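Long-range contacts in clan CA, family C40, NlpC/P60 superfamily cysteine peptidase (Trichomonas vaginalis, PDB 6BIO), which probably acts as a cysteine peptidase that cuts bacterial peptidoglycan, as a laterally acquired NlpC/P60 hydrolase of a protozoan parasite: residues Tyr180-Leu185 / Val235-Met240; Asp221-Arg226 / Gly239-Asn244. All blocks are in the same frame, centred on the assembly; numbering follows the deposited sequence.

Interaction 1 of 2, residues Tyr180-Leu185 / Val235-Met240; sequences YDCSGL and VTHVGM
Thr-236 faces Cys-182 with its backbone alone: its carbonyl O lies 4.3 Å from Cys-182 SG, while its hydroxyl is hydrogen-bonded to that of Thr-227. Thr-236 and His-237 together sit opposite Phe-225, a classic beta bulge at the head of the strand. His-237 follows with a CB directed off the helix, but CG stands anti to the backbone N (chi1 -166°) and the ring is turned about the next bond, which swings the ND1/CE1 flank of the imidazole back over Cys-182. There ND1 comes 3.7 Å from SG, and CE1 an equal 3.7 Å from Cys-182 CB; the sulfur approaches the ring obliquely, 41° off its normal. Past CE1, NE2 is hydrogen-bonded to His-249 ND1, the two imidazole planes nearly perpendicular, a second-shell bond that should fix the rotation of the first ring.

Val-238 closes the contact. Its CG1 lies against the first helical turn, 3.6 Å from Ser-183 CA, and its carbonyl O abuts Cys-182 CB at 3.5 Å. One water donates to both Cys-182 O and Val-238 O, 2.8 Å each, bridging two carbonyl oxygens, acceptors that could not pair with each other. Cys-182 SG sits between its own backbone N and carbonyl carbon (chi1 62°), which turns it to the strand, while Asp-181, N-cap of the helix, takes the N-H of Gly-184 on OD1 and pairs with Arg-199. A cysteine on the first turn of a helix facing a strand-borne histidine, itself bonded to a second polar residue, is the layout of the papain-like NlpC/P60 active site, consistent with a Cys-His-His triad of Cys-182, His-237 and His-249.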
ATOM      1  N   TYR A 180       5.973  -9.023  13.159  1.00  7.77           N
ATOM      2  CA  TYR A 180       4.609  -8.886  12.674  1.00  7.27           C
ATOM      3  C   TYR A 180       3.660  -9.659  13.561  1.00  7.45           C
ATOM      4  O   TYR A 180       4.015 -10.702  14.106  1.00  8.61           O
ATOM      5  CB  TYR A 180       4.454  -9.491  11.269  1.00  7.87           C
ATOM      6  CG  TYR A 180       5.092  -8.645  10.191  1.00  7.38           C
ATOM      7  CD1 TYR A 180       4.401  -7.616   9.622  1.00  7.30           C
ATOM      8  CD2 TYR A 180       6.411  -8.850   9.797  1.00  7.84           C
ATOM      9  CE1 TYR A 180       4.965  -6.823   8.670  1.00  8.17           C
ATOM     10  CE2 TYR A 180       7.019  -8.052   8.865  1.00  8.16           C
ATOM     11  CZ  TYR A 180       6.285  -7.027   8.298  1.00  8.24           C
ATOM     12  OH  TYR A 180       6.868  -6.185   7.375  1.00  9.06           O
ATOM     13  N   ASP A 181       2.410  -9.168  13.636  1.00  7.52           N
ATOM     14  CA  ASP A 181       1.309 -10.047  14.003  1.00  7.74           C
ATOM     15  C   ASP A 181       0.494 -10.346  12.753  1.00  6.97           C
ATOM     16  O   ASP A 181       0.834  -9.943  11.644  1.00  7.11           O
ATOM     17  CB  ASP A 181       0.487  -9.515  15.184  1.00  7.59           C
ATOM     18  CG  ASP A 181      -0.310  -8.272  14.889  1.00  9.14           C
ATOM     19  OD1 ASP A 181      -0.528  -7.948  13.727  1.00  8.23           O
ATOM     20  OD2 ASP A 181      -0.709  -7.615  15.883  1.00 11.93           O
ATOM     21  N   CYS A 182      -0.565 -11.139  12.915  1.00  7.46           N
ATOM     22  CA  CYS A 182      -1.215 -11.707  11.732  1.00  7.30           C
ATOM     23  C   CYS A 182      -1.812 -10.621  10.847  1.00  6.89           C
ATOM     24  O   CYS A 182      -1.639 -10.642   9.618  1.00  6.55           O
ATOM     25  CB  CYS A 182      -2.275 -12.729  12.144  1.00  8.60           C
ATOM     26  SG  CYS A 182      -3.681 -12.161  13.139  1.00 11.00           S
ATOM     27  N   SER A 183      -2.520  -9.680  11.460  1.00  6.71           N
ATOM     28  CA  SER A 183      -3.188  -8.612  10.714  1.00  6.45           C
ATOM     29  C   SER A 183      -2.220  -7.501  10.309  1.00  6.32           C
ATOM     30  O   SER A 183      -2.409  -6.876   9.269  1.00  6.66           O
ATOM     31  CB  SER A 183      -4.344  -8.084  11.588  1.00  6.43           C
ATOM     32  OG  SER A 183      -3.781  -7.817  12.861  1.00  6.83           O
ATOM     33  N   GLY A 184      -1.147  -7.313  11.063  1.00  6.54           N
ATOM     34  CA  GLY A 184      -0.144  -6.328  10.664  1.00  6.59           C
ATOM     35  C   GLY A 184       0.584  -6.726   9.403  1.00  7.07           C
ATOM     36  O   GLY A 184       0.913  -5.885   8.568  1.00  6.98           O
ATOM     37  N   LEU A 185       0.832  -8.018   9.234  1.00  6.28           N
ATOM     38  CA  LEU A 185       1.427  -8.508   8.007  1.00  6.63           C
ATOM     39  C   LEU A 185       0.553  -8.180   6.810  1.00  6.03           C
ATOM     40  O   LEU A 185       1.060  -7.792   5.749  1.00  6.08           O
ATOM     41  CB  LEU A 185       1.680 -10.028   8.136  1.00  5.86           C
ATOM     42  CG  LEU A 185       2.331 -10.702   6.934  1.00  6.72           C
ATOM     43  CD1 LEU A 185       3.759 -10.171   6.675  1.00  8.13           C
ATOM     44  CD2 LEU A 185       2.377 -12.194   7.122  1.00  8.07           C
ATOM     45  N   VAL A 235     -13.983 -12.703  14.974  1.00  9.55           N
ATOM     46  CA  VAL A 235     -12.846 -12.898  14.092  1.00  8.81           C
ATOM     47  C   VAL A 235     -11.579 -12.521  14.846  1.00  9.03           C
ATOM     48  O   VAL A 235     -11.483 -11.427  15.403  1.00 10.21           O
ATOM     49  CB  VAL A 235     -12.994 -12.042  12.827  1.00  9.97           C
ATOM     50  CG1 VAL A 235     -11.695 -12.044  12.060  1.00 10.60           C
ATOM     51  CG2 VAL A 235     -14.167 -12.593  11.980  1.00 11.51           C
ATOM     52  N   THR A 236     -10.615 -13.422  14.868  1.00  7.86           N
ATOM     53  CA  THR A 236      -9.418 -13.237  15.649  1.00  8.24           C
ATOM     54  C   THR A 236      -8.132 -13.497  14.895  1.00  8.91           C
ATOM     55  O   THR A 236      -7.071 -13.364  15.498  1.00 10.40           O
ATOM     56  CB  THR A 236      -9.459 -14.197  16.850  1.00  8.80           C
ATOM     57  OG1 THR A 236      -9.608 -15.534  16.367  1.00 10.42           O
ATOM     58  CG2 THR A 236     -10.610 -13.866  17.797  1.00 10.11           C
ATOM     59  N   HIS A 237      -8.183 -13.908  13.636  1.00  7.99           N
ATOM     60  CA  HIS A 237      -6.967 -14.261  12.920  1.00  7.39           C
ATOM     61  C   HIS A 237      -7.193 -14.018  11.437  1.00  7.14           C
ATOM     62  O   HIS A 237      -8.336 -13.941  10.959  1.00  7.56           O
ATOM     63  CB  HIS A 237      -6.638 -15.745  13.173  1.00  7.47           C
ATOM     64  CG  HIS A 237      -5.255 -16.141  12.777  1.00  9.61           C
ATOM     65  ND1 HIS A 237      -4.154 -15.800  13.523  1.00 11.09           N
ATOM     66  CD2 HIS A 237      -4.793 -16.883  11.740  1.00 10.20           C
ATOM     67  CE1 HIS A 237      -3.063 -16.286  12.945  1.00 11.59           C
ATOM     68  NE2 HIS A 237      -3.426 -16.958  11.870  1.00 10.28           N
ATOM     69  N   VAL A 238      -6.091 -13.929  10.701  1.00  6.16           N
ATOM     70  CA  VAL A 238      -6.135 -13.673   9.263  1.00  5.85           C
ATOM     71  C   VAL A 238      -4.848 -14.177   8.651  1.00  6.23           C
ATOM     72  O   VAL A 238      -3.801 -14.162   9.301  1.00  6.54           O
ATOM     73  CB  VAL A 238      -6.336 -12.163   8.980  1.00  6.05           C
ATOM     74  CG1 VAL A 238      -5.182 -11.339   9.535  1.00  7.01           C
ATOM     75  CG2 VAL A 238      -6.547 -11.874   7.491  1.00  6.63           C
ATOM     76  N   GLY A 239      -4.919 -14.603   7.386  1.00  7.19           N
ATOM     77  CA  GLY A 239      -3.747 -14.922   6.587  1.00  7.24           C
ATOM     78  C   GLY A 239      -4.019 -14.611   5.131  1.00  7.14           C
ATOM     79  O   GLY A 239      -5.129 -14.248   4.767  1.00  7.47           O
ATOM     80  N   MET A 240      -2.980 -14.719   4.296  1.00  6.89           N
ATOM     81  CA  MET A 240      -3.083 -14.362   2.877  1.00  6.86           C
ATOM     82  C   MET A 240      -2.879 -15.611   2.021  1.00  7.54           C
ATOM     83  O   MET A 240      -1.859 -16.285   2.139  1.00  7.33           O
ATOM     84  CB  MET A 240      -2.036 -13.314   2.477  1.00  7.22           C
ATOM     85  CG  MET A 240      -2.201 -12.855   1.065  1.00  8.17           C
ATOM     86  SD  MET A 240      -1.005 -11.640   0.541  1.00  8.92           S
ATOM     87  CE  MET A 240      -1.403 -10.275   1.617  1.00  9.37           C
TER
HETATM   88  O   HOH W   1      -1.123 -13.300   8.938  1.00  7.59           O

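Interaction 2 of 2, residues Asp221-Arg226 / Gly239-Asn244; sequences DIITFR and GMYVGN
Gly-239 O takes one hydrogen bond and one weaker CA-H contact from the strand beside it: Ile-223 N donates a nearly straight bond of 2.8 Å (169° at the hydrogen), and the CA-H of Ile-222 approaches the same oxygen, with CA 3.3 Å away. The return bond, from Gly-239 N to Ile-223 O, measures 3.0 Å. Two residues on, Tyr-241 N donates to Asp-221 O at 2.8 Å, with Met-240 CA as a softer companion on that oxygen. Ile-223 and Gly-239 thus make a hydrogen-bonded antiparallel pair, Ile-222 and Met-240 a non-hydrogen-bonded one. Strands 222-225 and 237-243 form a beta hairpin in the middle of the antiparallel sheet of the NlpC/P60 domain; between 222-225 and 239-243 the directions differ by 138°, a marked twist away from exactly antiparallel.

The two sheet faces differ. Ile-222 and Met-240 point to the face packed by helix 182-191, where both touch Met-186. Met-240 is extended as far as SD and then bends at chi3 (-64°), which leaves its CE 4.5 Å from Ile-222 CG2, a loose apolar meeting. Towards the other face Ile-223 CD1 lies 4.2 Å from Tyr-241 CB, and both side chains also touch Ile-217. Gly-239 adds no side chain there, and the Phe-225 ring turns an edge to its backbone, CE2 being 4.2 Å from Gly-239 N; the ring also meets Phe-247 and, edge-to-face, Tyr-265. The Tyr-241 ring carries Gly-243 N over one face, toward the rim, and its hydroxyl is bonded to Gly-245 N. Across from Tyr-241 the Asp-221 carboxylate pairs with Arg-274 and also accepts from Leu-218 N and Trp-276 NE1.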
ATOM      1  N   ASP A 221      -5.693 -12.782  -1.938  1.00  7.32           N
ATOM      2  CA  ASP A 221      -6.912 -12.712  -1.146  1.00  7.80           C
ATOM      3  C   ASP A 221      -6.541 -12.992   0.301  1.00  8.38           C
ATOM      4  O   ASP A 221      -5.647 -13.783   0.589  1.00  8.59           O
ATOM      5  CB  ASP A 221      -7.951 -13.749  -1.620  1.00  7.88           C
ATOM      6  CG  ASP A 221      -8.459 -13.491  -3.037  1.00  8.33           C
ATOM      7  OD1 ASP A 221      -8.246 -12.374  -3.559  1.00  9.22           O
ATOM      8  OD2 ASP A 221      -9.152 -14.425  -3.570  1.00  9.31           O
ATOM      9  N   ILE A 222      -7.223 -12.324   1.222  1.00  7.04           N
ATOM     10  CA  ILE A 222      -7.057 -12.608   2.645  1.00  7.04           C
ATOM     11  C   ILE A 222      -8.206 -13.479   3.122  1.00  6.58           C
ATOM     12  O   ILE A 222      -9.288 -13.502   2.539  1.00  7.71           O
ATOM     13  CB  ILE A 222      -6.880 -11.362   3.526  1.00  7.51           C
ATOM     14  CG1 ILE A 222      -8.142 -10.530   3.619  1.00  9.17           C
ATOM     15  CG2 ILE A 222      -5.649 -10.550   3.026  1.00  8.30           C
ATOM     16  CD1 ILE A 222      -8.061  -9.447   4.638  1.00 10.95           C
ATOM     17  N   ILE A 223      -7.904 -14.300   4.122  1.00  7.56           N
ATOM     18  CA  ILE A 223      -8.852 -15.216   4.740  1.00  7.36           C
ATOM     19  C   ILE A 223      -8.876 -14.903   6.220  1.00  7.14           C
ATOM     20  O   ILE A 223      -7.832 -14.960   6.873  1.00  7.51           O
ATOM     21  CB  ILE A 223      -8.416 -16.672   4.548  1.00  8.54           C
ATOM     22  CG1 ILE A 223      -8.018 -16.992   3.105  1.00 10.08           C
ATOM     23  CG2 ILE A 223      -9.504 -17.593   5.028  1.00  9.07           C
ATOM     24  CD1 ILE A 223      -7.021 -18.157   3.042  1.00 11.43           C
ATOM     25  N   THR A 224     -10.048 -14.541   6.753  1.00  6.98           N
ATOM     26  CA  THR A 224     -10.174 -14.325   8.188  1.00  6.98           C
ATOM     27  C   THR A 224     -10.754 -15.569   8.848  1.00  6.98           C
ATOM     28  O   THR A 224     -11.442 -16.373   8.205  1.00  7.88           O
ATOM     29  CB  THR A 224     -11.035 -13.103   8.482  1.00  7.71           C
ATOM     30  OG1 THR A 224     -12.330 -13.313   7.923  1.00  8.68           O
ATOM     31  CG2 THR A 224     -10.380 -11.851   7.897  1.00  8.45           C
ATOM     32  N   PHE A 225     -10.445 -15.739  10.134  1.00  7.68           N
ATOM     33  CA  PHE A 225     -10.792 -16.934  10.880  1.00  7.80           C
ATOM     34  C   PHE A 225     -11.261 -16.561  12.282  1.00  7.85           C
ATOM     35  O   PHE A 225     -10.864 -15.544  12.862  1.00  8.24           O
ATOM     36  CB  PHE A 225      -9.590 -17.880  11.033  1.00  7.22           C
ATOM     37  CG  PHE A 225      -8.930 -18.324   9.722  1.00  8.43           C
ATOM     38  CD1 PHE A 225      -9.380 -19.462   9.059  1.00  9.40           C
ATOM     39  CD2 PHE A 225      -7.857 -17.622   9.165  1.00  8.89           C
ATOM     40  CE1 PHE A 225      -8.748 -19.903   7.881  1.00 10.37           C
ATOM     41  CE2 PHE A 225      -7.245 -18.072   8.026  1.00  9.10           C
ATOM     42  CZ  PHE A 225      -7.684 -19.198   7.382  1.00 10.79           C
ATOM     43  N   ARG A 226     -12.073 -17.472  12.845  1.00  7.99           N
ATOM     44  CA  ARG A 226     -12.505 -17.397  14.234  1.00  9.12           C
ATOM     45  C   ARG A 226     -11.753 -18.475  14.993  1.00  9.98           C
ATOM     46  O   ARG A 226     -12.030 -19.665  14.826  1.00 11.87           O
ATOM     47  CB  ARG A 226     -14.031 -17.570  14.330  1.00  9.34           C
ATOM     48  CG  ARG A 226     -14.764 -16.580  13.450  1.00 10.67           C
ATOM     49  CD  ARG A 226     -16.236 -16.460  13.841  1.00 12.39           C
ATOM     50  NE  ARG A 226     -16.893 -17.746  13.653  1.00 13.18           N
ATOM     51  CZ  ARG A 226     -17.367 -18.227  12.519  1.00 12.65           C
ATOM     52  NH1 ARG A 226     -17.415 -17.488  11.421  1.00 13.22           N
ATOM     53  NH2 ARG A 226     -17.873 -19.466  12.499  1.00 13.00           N
ATOM     54  N   GLY A 239      -4.919 -14.603   7.386  1.00  7.19           N
ATOM     55  CA  GLY A 239      -3.747 -14.922   6.587  1.00  7.24           C
ATOM     56  C   GLY A 239      -4.019 -14.611   5.131  1.00  7.14           C
ATOM     57  O   GLY A 239      -5.129 -14.248   4.767  1.00  7.47           O
ATOM     58  N   MET A 240      -2.980 -14.719   4.296  1.00  6.89           N
ATOM     59  CA  MET A 240      -3.083 -14.362   2.877  1.00  6.86           C
ATOM     60  C   MET A 240      -2.879 -15.611   2.021  1.00  7.54           C
ATOM     61  O   MET A 240      -1.859 -16.285   2.139  1.00  7.33           O
ATOM     62  CB  MET A 240      -2.036 -13.314   2.477  1.00  7.22           C
ATOM     63  CG  MET A 240      -2.201 -12.855   1.065  1.00  8.17           C
ATOM     64  SD  MET A 240      -1.005 -11.640   0.541  1.00  8.92           S
ATOM     65  CE  MET A 240      -1.403 -10.275   1.617  1.00  9.37           C
ATOM     66  N   TYR A 241      -3.841 -15.901   1.153  1.00  7.48           N
ATOM     67  CA  TYR A 241      -3.711 -17.022   0.233  1.00  8.33           C
ATOM     68  C   TYR A 241      -2.549 -16.743  -0.713  1.00  8.46           C
ATOM     69  O   TYR A 241      -2.421 -15.632  -1.234  1.00  9.22           O
ATOM     70  CB  TYR A 241      -5.020 -17.209  -0.545  1.00  9.58           C
ATOM     71  CG  TYR A 241      -5.047 -18.510  -1.306  1.00 10.42           C
ATOM     72  CD1 TYR A 241      -5.181 -19.720  -0.630  1.00 10.90           C
ATOM     73  CD2 TYR A 241      -4.962 -18.529  -2.670  1.00 11.35           C
ATOM     74  CE1 TYR A 241      -5.186 -20.915  -1.311  1.00 12.60           C
ATOM     75  CE2 TYR A 241      -4.950 -19.723  -3.364  1.00 13.13           C
ATOM     76  CZ  TYR A 241      -5.071 -20.924  -2.674  1.00 13.78           C
ATOM     77  OH  TYR A 241      -5.069 -22.153  -3.353  1.00 16.14           O
ATOM     78  N   VAL A 242      -1.738 -17.768  -0.980  1.00  9.77           N
ATOM     79  CA  VAL A 242      -0.612 -17.606  -1.885  1.00 11.71           C
ATOM     80  C   VAL A 242      -0.579 -18.679  -2.969  1.00 15.08           C
ATOM     81  O   VAL A 242       0.418 -18.811  -3.683  1.00 17.49           O
ATOM     82  CB  VAL A 242       0.722 -17.548  -1.129  1.00 12.00           C
ATOM     83  CG1 VAL A 242       0.754 -16.317  -0.223  1.00 12.46           C
ATOM     84  CG2 VAL A 242       0.967 -18.810  -0.331  1.00 13.33           C
ATOM     85  N   GLY A 243      -1.659 -19.432  -3.116  1.00 15.39           N
ATOM     86  CA  GLY A 243      -1.771 -20.425  -4.167  1.00 16.87           C
ATOM     87  C   GLY A 243      -1.403 -21.810  -3.687  1.00 17.48           C
ATOM     88  O   GLY A 243      -0.833 -22.007  -2.617  1.00 16.52           O
ATOM     89  N   ASN A 244      -1.725 -22.789  -4.527  1.00 19.83           N
ATOM     90  CA  ASN A 244      -1.384 -24.187  -4.264  1.00 21.06           C
ATOM     91  C   ASN A 244      -1.902 -24.655  -2.906  1.00 19.36           C
ATOM     92  O   ASN A 244      -1.257 -25.455  -2.216  1.00 19.43           O
ATOM     93  CB  ASN A 244       0.118 -24.431  -4.371  1.00 23.88           C
ATOM     94  CG  ASN A 244       0.450 -25.896  -4.653  1.00 27.73           C
ATOM     95  OD1 ASN A 244      -0.376 -26.646  -5.181  1.00 29.30           O
ATOM     96  ND2 ASN A 244       1.653 -26.309  -4.297  1.00 29.50           N
TER

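Both contacts are buried and lean on strand 237-243, sharing Gly-239 and Met-240, with centres about 9 Å apart. Interaction 2 is sheet interior: main-chain bonds join two neighbouring strands, with mostly apolar side chains on either face. Interaction 1 is the helix-to-sheet interface at the same strand's beginning, where sulfur, imidazole and a bridging water replace direct bonding between backbones. The two meet at Phe-225, whose N and O pair with His-237 O and Thr-236 N at 2.9 Å each. The pairing of interaction 2 therefore extends to the bulge from which the histidine of the presumed active site projects, while helix 182-191, through Met-186, reaches both contacts.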